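Local coordinates for aldo-keto reductase family 1 member C1 (Caenorhabditis elegans, PDB 1QWK), which probably works as an NADPH-dependent aldo-keto reductase of the aldose reductase family, reducing carbonyl compounds, at residues A[113-118]-A[301-306]; A[154-159]-A[309-314]. All blocks are in the same frame, centred on the assembly; numbering follows the deposited sequence.

Interaction 1 of 2, residues A[113-118]-A[301-306]; sequences AHMPAA and QDFMTG
Met115 reaches out of the loop 113-118 to meet three side chains of 301-306. Its CB already points toward the other segment. CG, beside the backbone N and anti to the carbonyl carbon (chi1 -60°), lies in the plane of the Phe303 ring at its edge, 3.8 Å from Phe303 CZ. The chain then bends at chi2, and Met115 SD comes 3.6 Å from the same Phe303 CZ. The sulfur makes an oblique Met-aromatic contact, 4.9 Å from the Phe303 ring centroid and 71° off the ring normal, and approaches the sulfur of Met304, SD to SD, at 4.3 Å. Finally the methyl, Met115 CE, rests against the Gln301 amide, 3.5 Å from Gln301 OE1; Gln301 NE2 is hydrogen-bonded to Tyr201. That second sulfur works from the opposite segment: Met304 SD sits 3.8 Å from Pro116 CD and 3.9 Å from Ala117 CB. No hydrogen bond crosses this interface. The 113-118 loop joins strand 110-113 to strand 118-119, with Pro116 also touching Val131 of helix 131-143, while 301-306, with a short 3-10 turn at 302-304, belongs to the tail beyond helix 283-289 and packs against this loop.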
ATOM      1  N   ALA A 113       7.919  -5.673  -5.740  1.00 15.18           N
ATOM      2  CA  ALA A 113       7.801  -7.125  -5.729  1.00 14.67           C
ATOM      3  C   ALA A 113       6.671  -7.256  -4.692  1.00 16.09           C
ATOM      4  O   ALA A 113       6.834  -6.839  -3.548  1.00 16.51           O
ATOM      5  CB  ALA A 113       9.094  -7.763  -5.201  1.00 16.18           C
ATOM      6  N   HIS A 114       5.527  -7.809  -5.089  1.00 14.27           N
ATOM      7  CA  HIS A 114       4.368  -7.927  -4.195  1.00 15.45           C
ATOM      8  C   HIS A 114       4.664  -8.798  -2.983  1.00 16.66           C
ATOM      9  O   HIS A 114       4.080  -8.617  -1.916  1.00 17.44           O
ATOM     10  CB  HIS A 114       3.187  -8.514  -4.967  1.00 15.37           C
ATOM     11  CG  HIS A 114       1.842  -8.088  -4.468  1.00 19.47           C
ATOM     12  ND1 HIS A 114       1.575  -7.846  -3.138  1.00 21.68           N
ATOM     13  CD2 HIS A 114       0.670  -7.915  -5.125  1.00 16.71           C
ATOM     14  CE1 HIS A 114       0.295  -7.544  -2.995  1.00 21.00           C
ATOM     15  NE2 HIS A 114      -0.275  -7.579  -4.187  1.00 21.38           N
ATOM     16  N   MET A 115       5.575  -9.744  -3.170  1.00 15.95           N
ATOM     17  CA  MET A 115       5.998 -10.672  -2.120  1.00 15.35           C
ATOM     18  C   MET A 115       7.466 -10.989  -2.379  1.00 15.08           C
ATOM     19  O   MET A 115       8.020 -10.611  -3.410  1.00 15.57           O
ATOM     20  CB  MET A 115       5.218 -11.991  -2.207  1.00 16.17           C
ATOM     21  CG  MET A 115       3.704 -11.889  -2.054  1.00 17.45           C
ATOM     22  SD  MET A 115       3.203 -11.645  -0.329  1.00 18.39           S
ATOM     23  CE  MET A 115       1.623 -10.807  -0.569  1.00 18.37           C
ATOM     24  N   PRO A 116       8.122 -11.671  -1.433  1.00 15.08           N
ATOM     25  CA  PRO A 116       9.531 -12.035  -1.609  1.00 16.36           C
ATOM     26  C   PRO A 116       9.662 -13.477  -2.111  1.00 16.50           C
ATOM     27  O   PRO A 116      10.746 -13.912  -2.506  1.00 18.47           O
ATOM     28  CB  PRO A 116      10.097 -11.877  -0.203  1.00 16.91           C
ATOM     29  CG  PRO A 116       8.948 -12.340   0.645  1.00 16.33           C
ATOM     30  CD  PRO A 116       7.751 -11.678  -0.001  1.00 15.50           C
ATOM     31  N   ALA A 117       8.543 -14.198  -2.110  1.00 17.91           N
ATOM     32  CA  ALA A 117       8.504 -15.610  -2.503  1.00 16.75           C
ATOM     33  C   ALA A 117       7.948 -15.926  -3.890  1.00 16.74           C
ATOM     34  O   ALA A 117       6.778 -15.666  -4.168  1.00 17.81           O
ATOM     35  CB  ALA A 117       7.721 -16.386  -1.458  1.00 16.16           C
ATOM     36  N   ALA A 118       8.784 -16.514  -4.745  1.00 17.60           N
ATOM     37  CA  ALA A 118       8.380 -16.867  -6.103  1.00 17.56           C
ATOM     38  C   ALA A 118       7.640 -18.207  -6.166  1.00 17.68           C
ATOM     39  O   ALA A 118       7.946 -19.139  -5.422  1.00 15.96           O
ATOM     40  CB  ALA A 118       9.608 -16.907  -7.018  1.00 17.31           C
ATOM     41  N   GLN A 301      -0.457 -13.669   5.085  1.00 18.01           N
ATOM     42  CA  GLN A 301       0.071 -14.113   3.795  1.00 17.95           C
ATOM     43  C   GLN A 301       0.599 -15.544   3.973  1.00 18.59           C
ATOM     44  O   GLN A 301       1.705 -15.867   3.529  1.00 18.25           O
ATOM     45  CB  GLN A 301       1.219 -13.194   3.336  1.00 18.76           C
ATOM     46  CG  GLN A 301       0.915 -11.697   3.420  1.00 19.82           C
ATOM     47  CD  GLN A 301      -0.204 -11.253   2.481  1.00 20.68           C
ATOM     48  OE1 GLN A 301      -0.748 -12.052   1.717  1.00 22.47           O
ATOM     49  NE2 GLN A 301      -0.549  -9.966   2.537  1.00 20.49           N
ATOM     50  N   ASP A 302      -0.203 -16.396   4.617  1.00 19.54           N
ATOM     51  CA  ASP A 302       0.209 -17.772   4.914  1.00 19.46           C
ATOM     52  C   ASP A 302       0.442 -18.727   3.751  1.00 19.20           C
ATOM     53  O   ASP A 302       0.919 -19.843   3.959  1.00 17.79           O
ATOM     54  CB  ASP A 302      -0.739 -18.421   5.939  1.00 21.78           C
ATOM     55  CG  ASP A 302      -2.174 -18.491   5.467  1.00 25.88           C
ATOM     56  OD1 ASP A 302      -2.407 -18.599   4.250  1.00 27.00           O
ATOM     57  OD2 ASP A 302      -3.075 -18.461   6.333  1.00 31.86           O
ATOM     58  N   PHE A 303       0.131 -18.300   2.531  1.00 18.02           N
ATOM     59  CA  PHE A 303       0.398 -19.149   1.380  1.00 19.09           C
ATOM     60  C   PHE A 303       1.920 -19.274   1.227  1.00 18.67           C
ATOM     61  O   PHE A 303       2.407 -20.153   0.516  1.00 19.93           O
ATOM     62  CB  PHE A 303      -0.222 -18.552   0.109  1.00 20.27           C
ATOM     63  CG  PHE A 303       0.317 -17.196  -0.259  1.00 22.06           C
ATOM     64  CD1 PHE A 303       1.496 -17.070  -0.990  1.00 23.11           C
ATOM     65  CD2 PHE A 303      -0.363 -16.040   0.116  1.00 22.20           C
ATOM     66  CE1 PHE A 303       1.991 -15.814  -1.337  1.00 23.53           C
ATOM     67  CE2 PHE A 303       0.126 -14.777  -0.226  1.00 22.32           C
ATOM     68  CZ  PHE A 303       1.302 -14.665  -0.955  1.00 22.68           C
ATOM     69  N   MET A 304       2.668 -18.396   1.895  1.00 18.45           N
ATOM     70  CA  MET A 304       4.130 -18.434   1.838  1.00 18.44           C
ATOM     71  C   MET A 304       4.717 -19.477   2.785  1.00 20.46           C
ATOM     72  O   MET A 304       5.910 -19.749   2.737  1.00 18.60           O
ATOM     73  CB  MET A 304       4.744 -17.075   2.197  1.00 19.13           C
ATOM     74  CG  MET A 304       4.625 -15.991   1.131  1.00 20.59           C
ATOM     75  SD  MET A 304       5.782 -14.608   1.419  1.00 19.77           S
ATOM     76  CE  MET A 304       5.092 -13.855   2.902  1.00 22.17           C
ATOM     77  N   THR A 305       3.884 -20.040   3.653  1.00 20.59           N
ATOM     78  CA  THR A 305       4.338 -21.047   4.612  1.00 21.17           C
ATOM     79  C   THR A 305       5.133 -22.172   3.935  1.00 21.39           C
ATOM     80  O   THR A 305       4.655 -22.794   2.990  1.00 21.77           O
ATOM     81  CB  THR A 305       3.133 -21.670   5.361  1.00 21.08           C
ATOM     82  OG1 THR A 305       2.361 -20.628   5.965  1.00 22.05           O
ATOM     83  CG2 THR A 305       3.611 -22.628   6.450  1.00 22.88           C
ATOM     84  N   GLY A 306       6.345 -22.423   4.423  1.00 21.62           N
ATOM     85  CA  GLY A 306       7.163 -23.481   3.854  1.00 21.43           C
ATOM     86  C   GLY A 306       8.105 -23.044   2.750  1.00 21.78           C
ATOM     87  O   GLY A 306       9.025 -23.774   2.381  1.00 22.48           O
TER

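Interaction 2 of 2, residues A[154-159]-A[309-314]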
ATOM      1  N   ASN A 154       5.927  -6.738   1.767  1.00 15.96           N
ATOM      2  CA  ASN A 154       5.878  -7.952   2.580  1.00 16.94           C
ATOM      3  C   ASN A 154       7.227  -8.666   2.720  1.00 16.24           C
ATOM      4  O   ASN A 154       7.276  -9.886   2.886  1.00 16.13           O
ATOM      5  CB  ASN A 154       4.841  -8.918   2.002  1.00 16.16           C
ATOM      6  CG  ASN A 154       3.462  -8.292   1.900  1.00 18.33           C
ATOM      7  OD1 ASN A 154       2.873  -8.216   0.817  1.00 18.68           O
ATOM      8  ND2 ASN A 154       2.941  -7.831   3.033  1.00 14.84           N
ATOM      9  N   TRP A 155       8.313  -7.905   2.633  1.00 16.22           N
ATOM     10  CA  TRP A 155       9.657  -8.445   2.799  1.00 16.37           C
ATOM     11  C   TRP A 155      10.068  -8.120   4.233  1.00 16.76           C
ATOM     12  O   TRP A 155       9.596  -7.127   4.798  1.00 16.89           O
ATOM     13  CB  TRP A 155      10.642  -7.751   1.858  1.00 15.93           C
ATOM     14  CG  TRP A 155      10.605  -8.192   0.420  1.00 14.39           C
ATOM     15  CD1 TRP A 155       9.499  -8.486  -0.332  1.00 16.07           C
ATOM     16  CD2 TRP A 155      11.733  -8.305  -0.462  1.00 16.45           C
ATOM     17  NE1 TRP A 155       9.875  -8.769  -1.628  1.00 15.02           N
ATOM     18  CE2 TRP A 155      11.237  -8.671  -1.732  1.00 15.19           C
ATOM     19  CE3 TRP A 155      13.116  -8.132  -0.300  1.00 17.05           C
ATOM     20  CZ2 TRP A 155      12.077  -8.866  -2.839  1.00 16.96           C
ATOM     21  CZ3 TRP A 155      13.954  -8.325  -1.402  1.00 15.83           C
ATOM     22  CH2 TRP A 155      13.427  -8.692  -2.657  1.00 17.41           C
ATOM     23  N   ASN A 156      10.936  -8.936   4.830  1.00 17.75           N
ATOM     24  CA  ASN A 156      11.389  -8.622   6.183  1.00 16.76           C
ATOM     25  C   ASN A 156      12.713  -7.860   6.088  1.00 17.73           C
ATOM     26  O   ASN A 156      13.275  -7.725   5.001  1.00 17.43           O
ATOM     27  CB  ASN A 156      11.532  -9.885   7.059  1.00 17.78           C
ATOM     28  CG  ASN A 156      12.561 -10.871   6.540  1.00 16.53           C
ATOM     29  OD1 ASN A 156      13.656 -10.497   6.136  1.00 17.64           O
ATOM     30  ND2 ASN A 156      12.212 -12.154   6.573  1.00 17.45           N
ATOM     31  N   ASN A 157      13.199  -7.351   7.215  1.00 18.03           N
ATOM     32  CA  ASN A 157      14.435  -6.573   7.238  1.00 18.58           C
ATOM     33  C   ASN A 157      15.646  -7.300   6.666  1.00 18.00           C
ATOM     34  O   ASN A 157      16.448  -6.699   5.952  1.00 17.38           O
ATOM     35  CB  ASN A 157      14.761  -6.118   8.660  1.00 20.14           C
ATOM     36  CG  ASN A 157      13.721  -5.170   9.227  1.00 22.32           C
ATOM     37  OD1 ASN A 157      12.821  -4.712   8.520  1.00 21.38           O
ATOM     38  ND2 ASN A 157      13.847  -4.864  10.514  1.00 23.00           N
ATOM     39  N   ASP A 158      15.788  -8.584   6.983  1.00 19.61           N
ATOM     40  CA  ASP A 158      16.927  -9.355   6.498  1.00 21.12           C
ATOM     41  C   ASP A 158      16.916  -9.496   4.980  1.00 20.11           C
ATOM     42  O   ASP A 158      17.965  -9.439   4.338  1.00 20.33           O
ATOM     43  CB  ASP A 158      16.951 -10.742   7.147  1.00 25.46           C
ATOM     44  CG  ASP A 158      17.135 -10.678   8.648  1.00 31.53           C
ATOM     45  OD1 ASP A 158      18.050  -9.958   9.106  1.00 35.55           O
ATOM     46  OD2 ASP A 158      16.370 -11.347   9.375  1.00 39.21           O
ATOM     47  N   GLN A 159      15.729  -9.676   4.409  1.00 18.40           N
ATOM     48  CA  GLN A 159      15.603  -9.814   2.961  1.00 16.45           C
ATOM     49  C   GLN A 159      15.947  -8.492   2.281  1.00 16.63           C
ATOM     50  O   GLN A 159      16.624  -8.469   1.248  1.00 17.21           O
ATOM     51  CB  GLN A 159      14.184 -10.271   2.591  1.00 16.32           C
ATOM     52  CG  GLN A 159      13.887 -11.696   3.075  1.00 13.68           C
ATOM     53  CD  GLN A 159      12.440 -12.107   2.897  1.00 16.70           C
ATOM     54  OE1 GLN A 159      11.526 -11.382   3.294  1.00 16.34           O
ATOM     55  NE2 GLN A 159      12.223 -13.288   2.329  1.00 16.93           N
ATOM     56  N   GLU A 309      11.776 -18.388   1.191  1.00 18.83           N
ATOM     57  CA  GLU A 309      11.812 -16.941   1.371  1.00 19.09           C
ATOM     58  C   GLU A 309      10.544 -16.409   2.052  1.00 18.54           C
ATOM     59  O   GLU A 309      10.117 -15.279   1.803  1.00 18.68           O
ATOM     60  CB  GLU A 309      12.039 -16.235   0.025  1.00 19.36           C
ATOM     61  CG  GLU A 309      13.424 -16.497  -0.589  1.00 17.90           C
ATOM     62  CD  GLU A 309      14.552 -15.714   0.075  1.00 19.77           C
ATOM     63  OE1 GLU A 309      14.368 -15.187   1.196  1.00 17.86           O
ATOM     64  OE2 GLU A 309      15.652 -15.629  -0.525  1.00 20.39           O
ATOM     65  N   ASP A 310       9.940 -17.230   2.906  1.00 18.34           N
ATOM     66  CA  ASP A 310       8.754 -16.803   3.646  1.00 18.76           C
ATOM     67  C   ASP A 310       9.227 -15.709   4.604  1.00 19.35           C
ATOM     68  O   ASP A 310       9.972 -15.976   5.544  1.00 19.34           O
ATOM     69  CB  ASP A 310       8.166 -17.981   4.434  1.00 16.59           C
ATOM     70  CG  ASP A 310       7.012 -17.570   5.327  1.00 19.58           C
ATOM     71  OD1 ASP A 310       6.563 -16.402   5.238  1.00 18.01           O
ATOM     72  OD2 ASP A 310       6.542 -18.417   6.116  1.00 17.98           O
ATOM     73  N   ALA A 311       8.792 -14.476   4.359  1.00 18.09           N
ATOM     74  CA  ALA A 311       9.197 -13.339   5.187  1.00 18.37           C
ATOM     75  C   ALA A 311       8.801 -13.436   6.659  1.00 17.49           C
ATOM     76  O   ALA A 311       9.464 -12.861   7.525  1.00 18.31           O
ATOM     77  CB  ALA A 311       8.632 -12.042   4.594  1.00 18.23           C
ATOM     78  N   PHE A 312       7.719 -14.158   6.938  1.00 18.26           N
ATOM     79  CA  PHE A 312       7.218 -14.292   8.307  1.00 19.25           C
ATOM     80  C   PHE A 312       7.413 -15.707   8.861  1.00 20.88           C
ATOM     81  O   PHE A 312       6.710 -16.118   9.784  1.00 22.24           O
ATOM     82  CB  PHE A 312       5.726 -13.928   8.359  1.00 19.19           C
ATOM     83  CG  PHE A 312       5.355 -12.699   7.556  1.00 17.34           C
ATOM     84  CD1 PHE A 312       6.178 -11.576   7.541  1.00 18.75           C
ATOM     85  CD2 PHE A 312       4.161 -12.663   6.834  1.00 19.45           C
ATOM     86  CE1 PHE A 312       5.822 -10.431   6.821  1.00 18.41           C
ATOM     87  CE2 PHE A 312       3.795 -11.526   6.112  1.00 20.73           C
ATOM     88  CZ  PHE A 312       4.628 -10.409   6.106  1.00 19.39           C
ATOM     89  N   ALA A 313       8.379 -16.432   8.304  1.00 20.73           N
ATOM     90  CA  ALA A 313       8.664 -17.804   8.723  1.00 22.58           C
ATOM     91  C   ALA A 313       8.706 -18.007  10.239  1.00 23.34           C
ATOM     92  O   ALA A 313       8.208 -19.011  10.752  1.00 24.86           O
ATOM     93  CB  ALA A 313       9.975 -18.274   8.101  1.00 22.28           C
ATOM     94  N   ALA A 314       9.296 -17.053  10.949  1.00 25.28           N
ATOM     95  CA  ALA A 314       9.425 -17.139  12.401  1.00 27.31           C
ATOM     96  C   ALA A 314       8.109 -17.077  13.167  1.00 28.40           C
ATOM     97  O   ALA A 314       8.060 -17.432  14.349  1.00 28.17           O
ATOM     98  CB  ALA A 314      10.362 -16.042  12.898  1.00 28.27           C
TER
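A capping box at the start of helix 157-164, built by Asn156 and Gln159, is also where the C-terminal segment 309-314 is gripped. The N-cap Asn156 takes the amide hydrogen of Gln159 N on its OD1 (2.8 Å), almost head-on to the carbonyl, while Gln159 OE1 accepts from Asn156 N at 2.9 Å, at an in-plane lone pair. Asn156 ND2 gives an almost straight bond to Ala311 O (3.0 Å, 177°). Gln159, extended beyond CG, slides antiparallel past Glu309 and donates twice from NE2: to Glu309 O at 2.9 Å, from above the carbonyl plane, and to Glu309 OE1 at 3.1 Å, on its anti side but 35° out of the carboxylate plane. A leucine in place of Gln159 would probably leave Asn156 N and Glu309 O without their mates. The Glu309 carboxylate has a stronger partner in Arg162, a salt bridge through OE2. The Ala311 methyl is wedged between two oxygens, its CB 3.1 Å from Asn154 O, a buried carbonyl with no polar partner in the model, and also close to Gln159 OE1. Asp310 OD1 accepts from Phe312 N in an Asx turn, inside a type I beta turn from Asp310 to Ala313, while its OD2 makes a salt bridge to Arg316. Such packing of a C-terminal tail against a strand-to-helix loop at the catalytic end of the barrel is familiar from aldo-keto reductases.

Interactions 1 and 2 pin successive parts of the same C-terminal tail, 301-306 and 309-314, onto the loops that follow neighbouring barrel strands 110-113 and 150-153. Their centres are 9 Å apart. On the barrel side a weak hydrogen bond ties the two loops together, Trp155 NE1 to Met115 O at 3.2 Å; on the tail side Asp310 touches Met304. Both contacts border the predicted active site. Segment 113-118 carries His114, predicted to bind substrate, and the Met115 side chain is about 8 Å from those of Tyr52, the predicted proton donor, and Lys81, predicted to lower the pKa of that tyrosine. From interaction 2, the Asn154 side chain comes within about 4 Å of that of His114.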